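Local coordinates for ornithine carbamoyltransferase (PDB 3GRF), which probably transfers the carbamoyl group of carbamoyl phosphate to ornithine, giving citrulline, and is assembled here as a trimer, at residues A[8-13]-A[319-324]; A[45-50]-A[71-76]; A[60-65]-A[312-317]; A[102-107]-A[123-128]. All coordinates share one frame; numbering follows the deposited sequence.

Overall arrangement
All four contacts involve the carbamoyl-phosphate domain. Interactions 2 and 4 lie in its parallel sheet, ordered 72-77, 46-51, 103-107, 125-127, with centres about 9 Å apart; backbone bonds between the inner strands 46-51 and 103-107 join them. Interactions 1 and 3, about 13 Å apart between centres, share helix 303-322. Interaction 1 encloses all the others along the chain; interaction 4 follows interaction 2 and is nested within interaction 3. Interactions 1 and 4 are closest, about 8 Å between centres. Interactions 2 and 3 face neighbouring subunits of the trimer, interaction 2 beside a nickel ion, while interactions 1 and 3 tie the C-terminal helix to the carbamoyl-phosphate domain.

Interaction 1. Residues A[8-13]-A[319-324]; sequences RHLLTI and DFFLHD
With CG turned anti to its carbonyl carbon (chi1 -81°), Phe321 sends its ring out from the last turn of its helix to the extended backbone of Arg8, His9 and Leu10. Leu10 meets it with CG anti to the backbone N (chi1 -173°), and the two side chains cross at about a right angle. Leu10 CB lies 3.8 Å from Phe321 CZ, an oblique approach to the ring, while the methyls CD1 and CD2 both come near CE2. Two carbonyls border the same ring: Arg8 O sits at its edge, near the plane, 3.5 Å from Phe321 CD1, and His9 O comes in obliquely, 3.2 Å from Phe321 CE1. The contact joins the N-terminal loop before helix 18-33 to the end of helix 303-322, so that residues from the two ends of the chain meet on the carbamoyl-phosphate domain. Leu10 also pairs through its backbone with Cys125 and Asn127, which places the loop alongside the sheet. At the helix end, Asp319 O accepts both His323 N and, at 2.7 Å, His323 ND1, the two donors arriving from opposite faces of the carbonyl. Farther out, Arg8 CB stands 4.1 Å from OD2 of the poorly ordered Asp324. The guanidinium of Arg8 instead forms a salt bridge with Glu20, its chain bending at chi2 and chi3.

Interaction 2. Residues A[45-50]-A[71-76]; sequences KTLLAF and GHAIYY
Five backbone hydrogen bonds, which tighten away from the Lys45-Gly71 end, tie Lys45-Phe50 to His72-Tyr76. At that end His72 N reaches Lys45 O at 3.2 Å with a bent N-H...O angle of 141°, beside the partly exposed Lys45, whose side chain leads away. Farther along, Ile74 N to Leu47 O is 2.8 Å and nearly straight at 169°, and Tyr76 N to Ala49 O is 2.7 Å, its donor above the carbonyl plane. They run parallel in register as the two strands of a beta-alpha-beta unit that crosses over through helix 56-69, with 72-77 outermost in the sheet within the chain. Packing is dense where Leu48, Phe50, Ile74 and Tyr76 share a face: Leu48 CD1 rests against both Ile74 CG2, at 3.8 Å, and Tyr76 CB. Phe50 and Tyr76 lie side by side, Phe50 CE2 over one face of the Tyr76 ring, planes inclined at 50°. Leu56 and Arg59 of a neighbouring subunit pack on Tyr76 and Ile74 respectively. On the other face, Leu47 CD2 touches Ala73 CB at 3.8 Å beneath helix 56-69. Looser are the Lys45 end and the partly exposed Tyr75, which meets its partner strand lightly and has a cation-pi partner in Arg59 of this chain. Thr46 OG1, buried without a polar partner, is 4.2 Å from Ile74 CD1. The His72 imidazole turns from strand 46-50 to bind nickel with His72 of both neighbouring subunits.

Interaction 3. Residues A[60-65]-A[312-317]; sequences VSLETA and HSAMAV
Helix 56-69, the crossover helix of the first beta-alpha-beta unit in the carbamoyl-phosphate domain, packs here against helix 303-322 from the C-terminal part of the chain. The short segments cross at -57° with axes 8.5 Å apart, close enough for small side chains to meet directly. Ala65 is central: its CB lies 3.6 Å from Met315 CG and 3.9 Å from Ala314 CB. Ala314 CB also receives Leu62 CD1 at 4.1 Å; although Leu62 starts out away from the other helix, its end swings back. Met315 touches Ala65 by CG rather than by its sulfur: chi1 of -58° sets CG there, and the extended chi2 carries the sulfur onward; the side chain also packs on Met31 of helix 18-33 and on Arg68 and Leu69. Thr64 OG1 donates to Val60 O at 2.6 Å, sharing that carbonyl with Thr64 N, while Ser61 OG turns back to the Arg57 and Thr58 carbonyls. The hydroxyls of Ser61 and Thr64 are thus engaged within their own helix, and between these two segments the side chains meet through methyl and methylene groups, implying that this part of the interface is held by close fit and dispersion rather than directional bonds.

Interaction 4. Residues A[102-107]-A[123-128]; sequences DICTAR and VPCINA
Ala128 N donates to Ala106 O at 2.8 Å with an N-H...O angle of 168°, the shortest and straightest of four backbone bonds here, although the donor sits above the carbonyl plane. The ladder continues with Ala106 N to Ile126 O at 3.1 Å and Ile126 N to Cys104 O at 3.0 Å, the latter more bent at 136°. Cys104 N to Pro124 O completes it. CA-H...O contacts from Thr105 to Ile126 O and from Cys125 to Cys104 O supplement these bonds. The two strands are parallel and belong to a beta-alpha-beta unit whose crossover is helix 111-120; strand 125-127 is the outermost of the sheet within the chain. Cys104, Cys125 and Ala106 look toward that helix, where Met114 and Met117 pack on them, and Cys104 CB stands 4.2 Å from Cys125 SG. Thr105 and Ile126 lie on the other face, Thr105 CG2 touching Ile126 CB at 3.9 Å. With CG1 anti to the backbone N (chi1 -177°) and chi2 also extended, Ile103 puts CD1 3.6 Å from Ile126 CD1 under helix 303-322. At the N-terminal end, Val123 CB packs against Asp102 O at 3.6 Å, while the carboxylate of Asp102 turns away to accept Thr46 N. At the other end, the Arg107 chain runs past Ala128, its CG 3.6 Å from Ala128 O.

Interaction 1. Residues A[8-13]-A[319-324]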
loop_
_atom_site.group_PDB
_atom_site.type_symbol
_atom_site.label_atom_id
_atom_site.label_comp_id
_atom_site.label_asym_id
_atom_site.label_seq_id
_atom_site.Cartn_x
_atom_site.Cartn_y
_atom_site.Cartn_z
ATOM N N ARG A 8 22.677 -0.025 14.007
ATOM C CA ARG A 8 23.264 0.679 12.855
ATOM C C ARG A 8 22.206 1.273 11.947
ATOM O O ARG A 8 21.282 0.575 11.531
ATOM C CB ARG A 8 24.201 -0.232 12.035
ATOM C CG ARG A 8 25.584 -0.352 12.609
ATOM C CD ARG A 8 26.609 0.278 11.679
ATOM N NE ARG A 8 27.325 -0.763 10.961
ATOM C CZ ARG A 8 27.999 -0.622 9.825
ATOM N NH1 ARG A 8 28.105 0.540 9.184
ATOM N NH2 ARG A 8 28.574 -1.688 9.332
ATOM N N HIS A 9 22.403 2.551 11.620
ATOM C CA HIS A 9 21.564 3.345 10.748
ATOM C C HIS A 9 22.325 3.637 9.450
ATOM O O HIS A 9 23.450 3.160 9.270
ATOM C CB HIS A 9 21.201 4.660 11.436
ATOM C CG HIS A 9 20.242 4.411 12.630
ATOM N ND1 HIS A 9 18.955 3.943 12.433
ATOM C CD2 HIS A 9 20.389 4.552 13.970
ATOM C CE1 HIS A 9 18.352 3.816 13.598
ATOM N NE2 HIS A 9 19.201 4.178 14.548
ATOM N N LEU A 10 21.738 4.427 8.570
ATOM C CA LEU A 10 22.356 4.839 7.318
ATOM C C LEU A 10 21.750 6.187 7.037
ATOM O O LEU A 10 20.780 6.314 6.292
ATOM C CB LEU A 10 22.038 3.848 6.153
ATOM C CG LEU A 10 22.719 4.018 4.786
ATOM C CD1 LEU A 10 24.190 3.629 4.855
ATOM C CD2 LEU A 10 22.018 3.187 3.715
ATOM N N LEU A 11 22.323 7.217 7.646
ATOM C CA LEU A 11 21.843 8.569 7.499
ATOM C C LEU A 11 22.621 9.302 6.393
ATOM O O LEU A 11 22.121 10.263 5.807
ATOM C CB LEU A 11 21.944 9.315 8.834
ATOM C CG LEU A 11 21.199 8.848 10.116
ATOM C CD1 LEU A 11 20.591 10.053 10.801
ATOM C CD2 LEU A 11 20.102 7.798 9.915
ATOM N N THR A 12 23.839 8.818 6.124
ATOM C CA THR A 12 24.670 9.287 5.029
ATOM C C THR A 12 25.460 8.079 4.586
ATOM O O THR A 12 25.420 7.039 5.254
ATOM C CB THR A 12 25.592 10.518 5.426
ATOM O OG1 THR A 12 26.644 10.136 6.309
ATOM C CG2 THR A 12 24.801 11.588 6.120
ATOM N N ILE A 13 26.164 8.190 3.466
ATOM C CA ILE A 13 26.821 6.995 2.936
ATOM C C ILE A 13 28.081 6.643 3.718
ATOM O O ILE A 13 28.501 5.476 3.718
ATOM C CB ILE A 13 27.046 7.063 1.399
ATOM C CG1 ILE A 13 27.174 5.650 0.840
ATOM C CG2 ILE A 13 28.274 7.939 1.040
ATOM C CD1 ILE A 13 25.905 4.836 0.911
ATOM N N ASP A 319 18.706 -5.639 2.466
ATOM C CA ASP A 319 19.195 -6.955 2.844
ATOM C C ASP A 319 20.261 -6.878 3.908
ATOM O O ASP A 319 20.178 -7.533 4.944
ATOM C CB ASP A 319 19.761 -7.678 1.622
ATOM C CG ASP A 319 20.205 -9.080 1.958
ATOM O OD1 ASP A 319 19.301 -9.907 2.187
ATOM O OD2 ASP A 319 21.435 -9.334 2.034
ATOM N N PHE A 320 21.269 -6.065 3.640
ATOM C CA PHE A 320 22.364 -5.852 4.549
ATOM C C PHE A 320 21.913 -5.337 5.901
ATOM O O PHE A 320 22.392 -5.802 6.906
ATOM C CB PHE A 320 23.319 -4.854 3.911
ATOM C CG PHE A 320 24.616 -4.683 4.636
ATOM C CD1 PHE A 320 25.529 -5.721 4.701
ATOM C CD2 PHE A 320 24.954 -3.458 5.181
ATOM C CE1 PHE A 320 26.745 -5.537 5.316
ATOM C CE2 PHE A 320 26.165 -3.275 5.799
ATOM C CZ PHE A 320 27.059 -4.319 5.862
ATOM N N PHE A 321 21.031 -4.338 5.956
ATOM C CA PHE A 321 20.658 -3.815 7.290
ATOM C C PHE A 321 19.716 -4.740 8.027
ATOM O O PHE A 321 19.693 -4.759 9.257
ATOM C CB PHE A 321 20.143 -2.356 7.226
ATOM C CG PHE A 321 21.274 -1.340 7.165
ATOM C CD1 PHE A 321 21.768 -0.760 8.320
ATOM C CD2 PHE A 321 21.903 -1.056 5.964
ATOM C CE1 PHE A 321 22.821 0.147 8.269
ATOM C CE2 PHE A 321 22.980 -0.168 5.912
ATOM C CZ PHE A 321 23.450 0.424 7.069
ATOM N N LEU A 322 18.974 -5.536 7.258
ATOM C CA LEU A 322 18.086 -6.567 7.771
ATOM C C LEU A 322 18.914 -7.639 8.555
ATOM O O LEU A 322 18.434 -8.183 9.557
ATOM C CB LEU A 322 17.330 -7.247 6.620
ATOM C CG LEU A 322 15.780 -7.158 6.619
ATOM C CD1 LEU A 322 15.299 -6.055 7.562
ATOM C CD2 LEU A 322 15.275 -6.924 5.202
ATOM N N HIS A 323 20.131 -7.935 8.084
ATOM C CA HIS A 323 21.120 -8.848 8.703
ATOM C C HIS A 323 22.239 -7.937 9.317
ATOM O O HIS A 323 22.059 -7.405 10.415
ATOM C CB HIS A 323 21.526 -9.943 7.681
ATOM C CG HIS A 323 20.316 -10.648 6.889
ATOM N ND1 HIS A 323 19.494 -9.966 6.008
ATOM C CD2 HIS A 323 19.869 -11.941 6.901
ATOM C CE1 HIS A 323 18.586 -10.801 5.525
ATOM N NE2 HIS A 323 18.793 -12.003 6.039
ATOM N N ASP A 324 23.367 -7.756 8.605
ATOM C CA ASP A 324 24.469 -6.780 8.871
ATOM C C ASP A 324 25.800 -7.235 8.357
ATOM O O ASP A 324 26.745 -6.450 8.315
ATOM C CB ASP A 324 24.767 -6.393 10.314
ATOM C CG ASP A 324 23.945 -5.107 10.625
ATOM O OD1 ASP A 324 22.858 -4.951 10.054
ATOM O OD2 ASP A 324 24.416 -4.301 11.444
#

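Interaction 2. Residues A[45-50]-A[71-76]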
loop_
_atom_site.group_PDB
_atom_site.type_symbol
_atom_site.label_atom_id
_atom_site.label_comp_id
_atom_site.label_asym_id
_atom_site.label_seq_id
_atom_site.Cartn_x
_atom_site.Cartn_y
_atom_site.Cartn_z
ATOM N N LYS A 45 9.144 -10.399 6.308
ATOM C CA LYS A 45 9.759 -9.283 7.026
ATOM C C LYS A 45 9.218 -8.053 6.385
ATOM O O LYS A 45 8.891 -8.102 5.193
ATOM C CB LYS A 45 11.288 -9.335 6.940
ATOM C CG LYS A 45 11.880 -10.422 7.871
ATOM C CD LYS A 45 13.344 -10.682 7.554
ATOM C CE LYS A 45 13.903 -11.814 8.423
ATOM N NZ LYS A 45 14.377 -11.286 9.733
ATOM N N THR A 46 9.046 -6.944 7.121
ATOM C CA THR A 46 8.476 -5.718 6.511
ATOM C C THR A 46 9.331 -4.498 6.739
ATOM O O THR A 46 10.019 -4.369 7.753
ATOM C CB THR A 46 7.002 -5.422 6.954
ATOM O OG1 THR A 46 6.996 -4.284 7.835
ATOM C CG2 THR A 46 6.426 -6.639 7.654
ATOM N N LEU A 47 9.276 -3.616 5.755
ATOM C CA LEU A 47 9.917 -2.350 5.852
ATOM C C LEU A 47 8.839 -1.281 6.031
ATOM O O LEU A 47 7.815 -1.281 5.361
ATOM C CB LEU A 47 10.771 -2.099 4.595
ATOM C CG LEU A 47 10.865 -0.648 4.101
ATOM C CD1 LEU A 47 11.808 0.098 5.019
ATOM C CD2 LEU A 47 11.294 -0.483 2.619
ATOM N N LEU A 48 9.077 -0.368 6.951
ATOM C CA LEU A 48 8.155 0.690 7.132
ATOM C C LEU A 48 8.741 1.885 6.419
ATOM O O LEU A 48 9.818 2.327 6.759
ATOM C CB LEU A 48 8.059 1.001 8.606
ATOM C CG LEU A 48 7.148 2.162 8.977
ATOM C CD1 LEU A 48 5.780 2.160 8.203
ATOM C CD2 LEU A 48 6.935 2.075 10.455
ATOM N N ALA A 49 8.015 2.452 5.453
ATOM C CA ALA A 49 8.607 3.482 4.594
ATOM C C ALA A 49 7.820 4.777 4.615
ATOM O O ALA A 49 6.815 4.876 3.926
ATOM C CB ALA A 49 8.672 2.953 3.159
ATOM N N PHE A 50 8.298 5.758 5.391
ATOM C CA PHE A 50 7.672 7.088 5.533
ATOM C C PHE A 50 8.058 7.981 4.385
ATOM O O PHE A 50 9.191 7.969 3.927
ATOM C CB PHE A 50 8.111 7.749 6.853
ATOM C CG PHE A 50 7.661 7.003 8.105
ATOM C CD1 PHE A 50 8.525 6.172 8.776
ATOM C CD2 PHE A 50 6.366 7.119 8.588
ATOM C CE1 PHE A 50 8.110 5.487 9.949
ATOM C CE2 PHE A 50 5.953 6.433 9.771
ATOM C CZ PHE A 50 6.841 5.621 10.433
ATOM N N GLY A 71 9.456 -9.960 0.898
ATOM C CA GLY A 71 8.918 -9.344 2.097
ATOM C C GLY A 71 7.970 -8.272 1.591
ATOM O O GLY A 71 7.409 -8.413 0.491
ATOM N N HIS A 72 7.797 -7.216 2.371
ATOM C CA HIS A 72 6.748 -6.202 2.070
ATOM C C HIS A 72 7.156 -4.857 2.622
ATOM O O HIS A 72 7.749 -4.804 3.683
ATOM C CB HIS A 72 5.417 -6.583 2.718
ATOM C CG HIS A 72 4.287 -5.699 2.289
ATOM N ND1 HIS A 72 3.642 -4.843 3.153
ATOM C CD2 HIS A 72 3.741 -5.488 1.070
ATOM C CE1 HIS A 72 2.732 -4.151 2.492
ATOM N NE2 HIS A 72 2.763 -4.526 1.226
ATOM N N ALA A 73 6.819 -3.773 1.897
ATOM C CA ALA A 73 7.031 -2.416 2.380
ATOM C C ALA A 73 5.691 -1.748 2.597
ATOM O O ALA A 73 4.810 -1.805 1.725
ATOM C CB ALA A 73 7.843 -1.581 1.343
ATOM N N ILE A 74 5.568 -1.104 3.754
ATOM C CA ILE A 74 4.423 -0.285 4.084
ATOM C C ILE A 74 4.722 1.139 3.607
ATOM O O ILE A 74 5.644 1.792 4.078
ATOM C CB ILE A 74 4.201 -0.236 5.579
ATOM C CG1 ILE A 74 3.840 -1.633 6.101
ATOM C CG2 ILE A 74 3.073 0.743 5.907
ATOM C CD1 ILE A 74 3.728 -1.717 7.656
ATOM N N TYR A 75 3.949 1.609 2.656
ATOM C CA TYR A 75 4.092 2.955 2.224
ATOM C C TYR A 75 3.341 3.859 3.236
ATOM O O TYR A 75 2.088 3.865 3.329
ATOM C CB TYR A 75 3.585 3.086 0.798
ATOM C CG TYR A 75 3.400 4.528 0.427
ATOM C CD1 TYR A 75 4.498 5.364 0.293
ATOM C CD2 TYR A 75 2.117 5.064 0.242
ATOM C CE1 TYR A 75 4.342 6.720 -0.010
ATOM C CE2 TYR A 75 1.938 6.419 -0.065
ATOM C CZ TYR A 75 3.068 7.239 -0.193
ATOM O OH TYR A 75 2.925 8.587 -0.520
ATOM N N TYR A 76 4.133 4.592 4.096
ATOM C CA TYR A 76 3.451 5.446 5.088
ATOM C C TYR A 76 3.590 6.940 4.785
ATOM O O TYR A 76 4.592 7.568 5.109
ATOM C CB TYR A 76 3.927 5.100 6.490
ATOM C CG TYR A 76 2.930 5.456 7.558
ATOM C CD1 TYR A 76 2.286 4.508 8.357
ATOM C CD2 TYR A 76 2.635 6.810 7.774
ATOM C CE1 TYR A 76 1.366 4.904 9.337
ATOM C CE2 TYR A 76 1.717 7.216 8.739
ATOM C CZ TYR A 76 1.085 6.265 9.514
ATOM O OH TYR A 76 0.183 6.670 10.472
#

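Interaction 3. Residues A[60-65]-A[312-317]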
loop_
_atom_site.group_PDB
_atom_site.type_symbol
_atom_site.label_atom_id
_atom_site.label_comp_id
_atom_site.label_asym_id
_atom_site.label_seq_id
_atom_site.Cartn_x
_atom_site.Cartn_y
_atom_site.Cartn_z
ATOM N N VAL A 60 8.964 3.416 -5.605
ATOM C CA VAL A 60 8.794 2.199 -6.424
ATOM C C VAL A 60 9.971 1.272 -6.188
ATOM O O VAL A 60 9.817 0.044 -6.206
ATOM C CB VAL A 60 8.638 2.536 -7.956
ATOM C CG1 VAL A 60 8.988 1.354 -8.871
ATOM C CG2 VAL A 60 7.244 3.034 -8.269
ATOM N N SER A 61 11.170 1.830 -6.025
ATOM C CA SER A 61 12.361 0.956 -5.901
ATOM C C SER A 61 12.341 0.213 -4.559
ATOM O O SER A 61 12.733 -0.952 -4.466
ATOM C CB SER A 61 13.685 1.742 -6.075
ATOM O OG SER A 61 13.821 2.759 -5.106
ATOM N N LEU A 62 11.888 0.918 -3.526
ATOM C CA LEU A 62 11.769 0.407 -2.152
ATOM C C LEU A 62 10.727 -0.700 -2.041
ATOM O O LEU A 62 11.008 -1.767 -1.489
ATOM C CB LEU A 62 11.374 1.584 -1.220
ATOM C CG LEU A 62 12.432 2.129 -0.259
ATOM C CD1 LEU A 62 13.851 1.737 -0.628
ATOM C CD2 LEU A 62 12.308 3.605 0.064
ATOM N N GLU A 63 9.527 -0.438 -2.584
ATOM C CA GLU A 63 8.395 -1.336 -2.504
ATOM C C GLU A 63 8.694 -2.597 -3.369
ATOM O O GLU A 63 8.449 -3.730 -2.954
ATOM C CB GLU A 63 7.105 -0.594 -2.959
ATOM C CG GLU A 63 5.933 -0.739 -1.963
ATOM C CD GLU A 63 4.749 0.181 -2.195
ATOM O OE1 GLU A 63 4.935 1.433 -2.323
ATOM O OE2 GLU A 63 3.615 -0.336 -2.193
ATOM N N THR A 64 9.260 -2.380 -4.558
ATOM C CA THR A 64 9.666 -3.457 -5.455
ATOM C C THR A 64 10.816 -4.274 -4.876
ATOM O O THR A 64 10.835 -5.521 -5.026
ATOM C CB THR A 64 10.042 -2.887 -6.853
ATOM O OG1 THR A 64 8.950 -2.142 -7.327
ATOM C CG2 THR A 64 10.284 -4.039 -7.893
ATOM N N ALA A 65 11.773 -3.590 -4.220
ATOM C CA ALA A 65 12.945 -4.268 -3.644
ATOM C C ALA A 65 12.465 -5.290 -2.665
ATOM O O ALA A 65 12.916 -6.436 -2.710
ATOM C CB ALA A 65 13.923 -3.285 -2.986
ATOM N N HIS A 312 17.957 -2.382 -7.542
ATOM C CA HIS A 312 18.932 -3.361 -7.086
ATOM C C HIS A 312 19.816 -2.843 -5.942
ATOM O O HIS A 312 20.194 -3.574 -5.049
ATOM C CB HIS A 312 19.791 -3.752 -8.290
ATOM C CG HIS A 312 18.989 -4.025 -9.525
ATOM N ND1 HIS A 312 18.092 -5.067 -9.612
ATOM C CD2 HIS A 312 18.906 -3.353 -10.696
ATOM C CE1 HIS A 312 17.524 -5.049 -10.801
ATOM N NE2 HIS A 312 18.008 -4.021 -11.481
ATOM N N SER A 313 20.182 -1.570 -5.973
ATOM C CA SER A 313 20.928 -0.989 -4.831
ATOM C C SER A 313 20.074 -0.885 -3.553
ATOM O O SER A 313 20.590 -0.882 -2.435
ATOM C CB SER A 313 21.466 0.353 -5.247
ATOM O OG SER A 313 20.384 1.135 -5.726
ATOM N N ALA A 314 18.766 -0.838 -3.723
ATOM C CA ALA A 314 17.866 -0.810 -2.576
ATOM C C ALA A 314 17.804 -2.181 -1.977
ATOM O O ALA A 314 17.812 -2.296 -0.756
ATOM C CB ALA A 314 16.449 -0.321 -2.965
ATOM N N MET A 315 17.739 -3.228 -2.819
ATOM C CA MET A 315 17.613 -4.593 -2.314
ATOM C C MET A 315 18.856 -4.925 -1.494
ATOM O O MET A 315 18.781 -5.678 -0.517
ATOM C CB MET A 315 17.507 -5.621 -3.455
ATOM C CG MET A 315 16.356 -5.447 -4.450
ATOM S SD MET A 315 16.408 -6.569 -5.878
ATOM C CE MET A 315 18.133 -6.561 -6.329
ATOM N N ALA A 316 20.005 -4.414 -1.933
ATOM C CA ALA A 316 21.289 -4.678 -1.279
ATOM C C ALA A 316 21.325 -3.988 0.044
ATOM O O ALA A 316 21.700 -4.551 1.056
ATOM C CB ALA A 316 22.458 -4.215 -2.153
ATOM N N VAL A 317 20.975 -2.708 0.071
ATOM C CA VAL A 317 20.980 -2.012 1.334
ATOM C C VAL A 317 20.028 -2.567 2.399
ATOM O O VAL A 317 20.419 -2.735 3.559
ATOM C CB VAL A 317 20.632 -0.533 1.099
ATOM C CG1 VAL A 317 20.485 0.140 2.410
ATOM C CG2 VAL A 317 21.727 0.110 0.225
#

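Interaction 4. Residues A[102-107]-A[123-128]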
loop_
_atom_site.group_PDB
_atom_site.type_symbol
_atom_site.label_atom_id
_atom_site.label_comp_id
_atom_site.label_asym_id
_atom_site.label_seq_id
_atom_site.Cartn_x
_atom_site.Cartn_y
_atom_site.Cartn_z
ATOM N N ASP A 102 10.832 -4.645 10.819
ATOM C CA ASP A 102 12.210 -5.110 10.811
ATOM C C ASP A 102 13.175 -4.019 10.366
ATOM O O ASP A 102 14.384 -4.045 10.652
ATOM C CB ASP A 102 12.312 -6.323 9.903
ATOM C CG ASP A 102 11.423 -7.415 10.337
ATOM O OD1 ASP A 102 10.328 -7.569 9.755
ATOM O OD2 ASP A 102 11.775 -8.078 11.321
ATOM N N ILE A 103 12.655 -3.047 9.632
ATOM C CA ILE A 103 13.519 -2.015 9.067
ATOM C C ILE A 103 12.674 -0.845 8.671
ATOM O O ILE A 103 11.474 -1.009 8.500
ATOM C CB ILE A 103 14.346 -2.519 7.834
ATOM C CG1 ILE A 103 15.291 -1.443 7.322
ATOM C CG2 ILE A 103 13.482 -3.058 6.689
ATOM C CD1 ILE A 103 16.402 -2.000 6.533
ATOM N N CYS A 104 13.290 0.334 8.541
ATOM C CA CYS A 104 12.547 1.583 8.292
ATOM C C CYS A 104 13.349 2.482 7.356
ATOM O O CYS A 104 14.546 2.636 7.512
ATOM C CB CYS A 104 12.279 2.313 9.619
ATOM S SG CYS A 104 11.637 4.037 9.501
ATOM N N THR A 105 12.687 3.085 6.379
ATOM C CA THR A 105 13.314 4.138 5.590
ATOM C C THR A 105 12.381 5.320 5.787
ATOM O O THR A 105 11.198 5.122 6.049
ATOM C CB THR A 105 13.311 3.814 4.069
ATOM O OG1 THR A 105 11.973 3.550 3.692
ATOM C CG2 THR A 105 14.177 2.596 3.705
ATOM N N ALA A 106 12.897 6.539 5.678
ATOM C CA ALA A 106 12.056 7.722 5.845
ATOM C C ALA A 106 12.615 8.817 4.983
ATOM O O ALA A 106 13.832 8.976 4.863
ATOM C CB ALA A 106 12.017 8.175 7.300
ATOM N N ARG A 107 11.716 9.547 4.356
ATOM C CA ARG A 107 12.033 10.665 3.496
ATOM C C ARG A 107 11.455 11.866 4.188
ATOM O O ARG A 107 10.276 12.165 3.985
ATOM C CB ARG A 107 11.451 10.461 2.099
ATOM C CG ARG A 107 12.182 11.204 0.980
ATOM C CD ARG A 107 11.805 12.684 0.980
ATOM N NE ARG A 107 12.109 13.368 -0.289
ATOM C CZ ARG A 107 11.961 12.831 -1.507
ATOM N NH1 ARG A 107 11.512 11.587 -1.645
ATOM N NH2 ARG A 107 12.280 13.546 -2.580
ATOM N N VAL A 123 15.339 -0.526 15.304
ATOM C CA VAL A 123 15.548 -1.276 14.050
ATOM C C VAL A 123 16.372 -0.345 13.157
ATOM O O VAL A 123 16.385 0.848 13.380
ATOM C CB VAL A 123 14.188 -1.674 13.356
ATOM C CG1 VAL A 123 13.400 -2.665 14.205
ATOM C CG2 VAL A 123 13.325 -0.450 13.084
ATOM N N PRO A 124 17.102 -0.879 12.166
ATOM C CA PRO A 124 17.806 0.072 11.270
ATOM C C PRO A 124 16.948 1.172 10.580
ATOM O O PRO A 124 15.930 0.876 9.969
ATOM C CB PRO A 124 18.447 -0.836 10.214
ATOM C CG PRO A 124 18.463 -2.195 10.786
ATOM C CD PRO A 124 17.390 -2.290 11.854
ATOM N N CYS A 125 17.371 2.427 10.644
ATOM C CA CYS A 125 16.701 3.494 9.861
ATOM C C CYS A 125 17.638 4.088 8.762
ATOM O O CYS A 125 18.851 4.284 8.941
ATOM C CB CYS A 125 16.113 4.621 10.731
ATOM S SG CYS A 125 15.066 4.131 12.101
ATOM N N ILE A 126 17.043 4.316 7.608
ATOM C CA ILE A 126 17.765 4.650 6.399
ATOM C C ILE A 126 17.144 5.947 5.932
ATOM O O ILE A 126 15.945 6.050 5.885
ATOM C CB ILE A 126 17.619 3.562 5.332
ATOM C CG1 ILE A 126 18.342 2.290 5.791
ATOM C CG2 ILE A 126 18.208 4.050 3.997
ATOM C CD1 ILE A 126 17.783 1.016 5.175
ATOM N N ASN A 127 17.980 6.948 5.676
ATOM C CA ASN A 127 17.547 8.220 5.144
ATOM C C ASN A 127 17.289 8.031 3.635
ATOM O O ASN A 127 18.203 7.721 2.868
ATOM C CB ASN A 127 18.648 9.255 5.441
ATOM C CG ASN A 127 18.509 10.519 4.637
ATOM O OD1 ASN A 127 17.419 10.920 4.281
ATOM N ND2 ASN A 127 19.621 11.183 4.394
ATOM N N ALA A 128 16.031 8.204 3.230
ATOM C CA ALA A 128 15.607 8.017 1.835
ATOM C C ALA A 128 15.622 9.362 1.106
ATOM O O ALA A 128 15.151 9.482 -0.016
ATOM C CB ALA A 128 14.200 7.380 1.795
#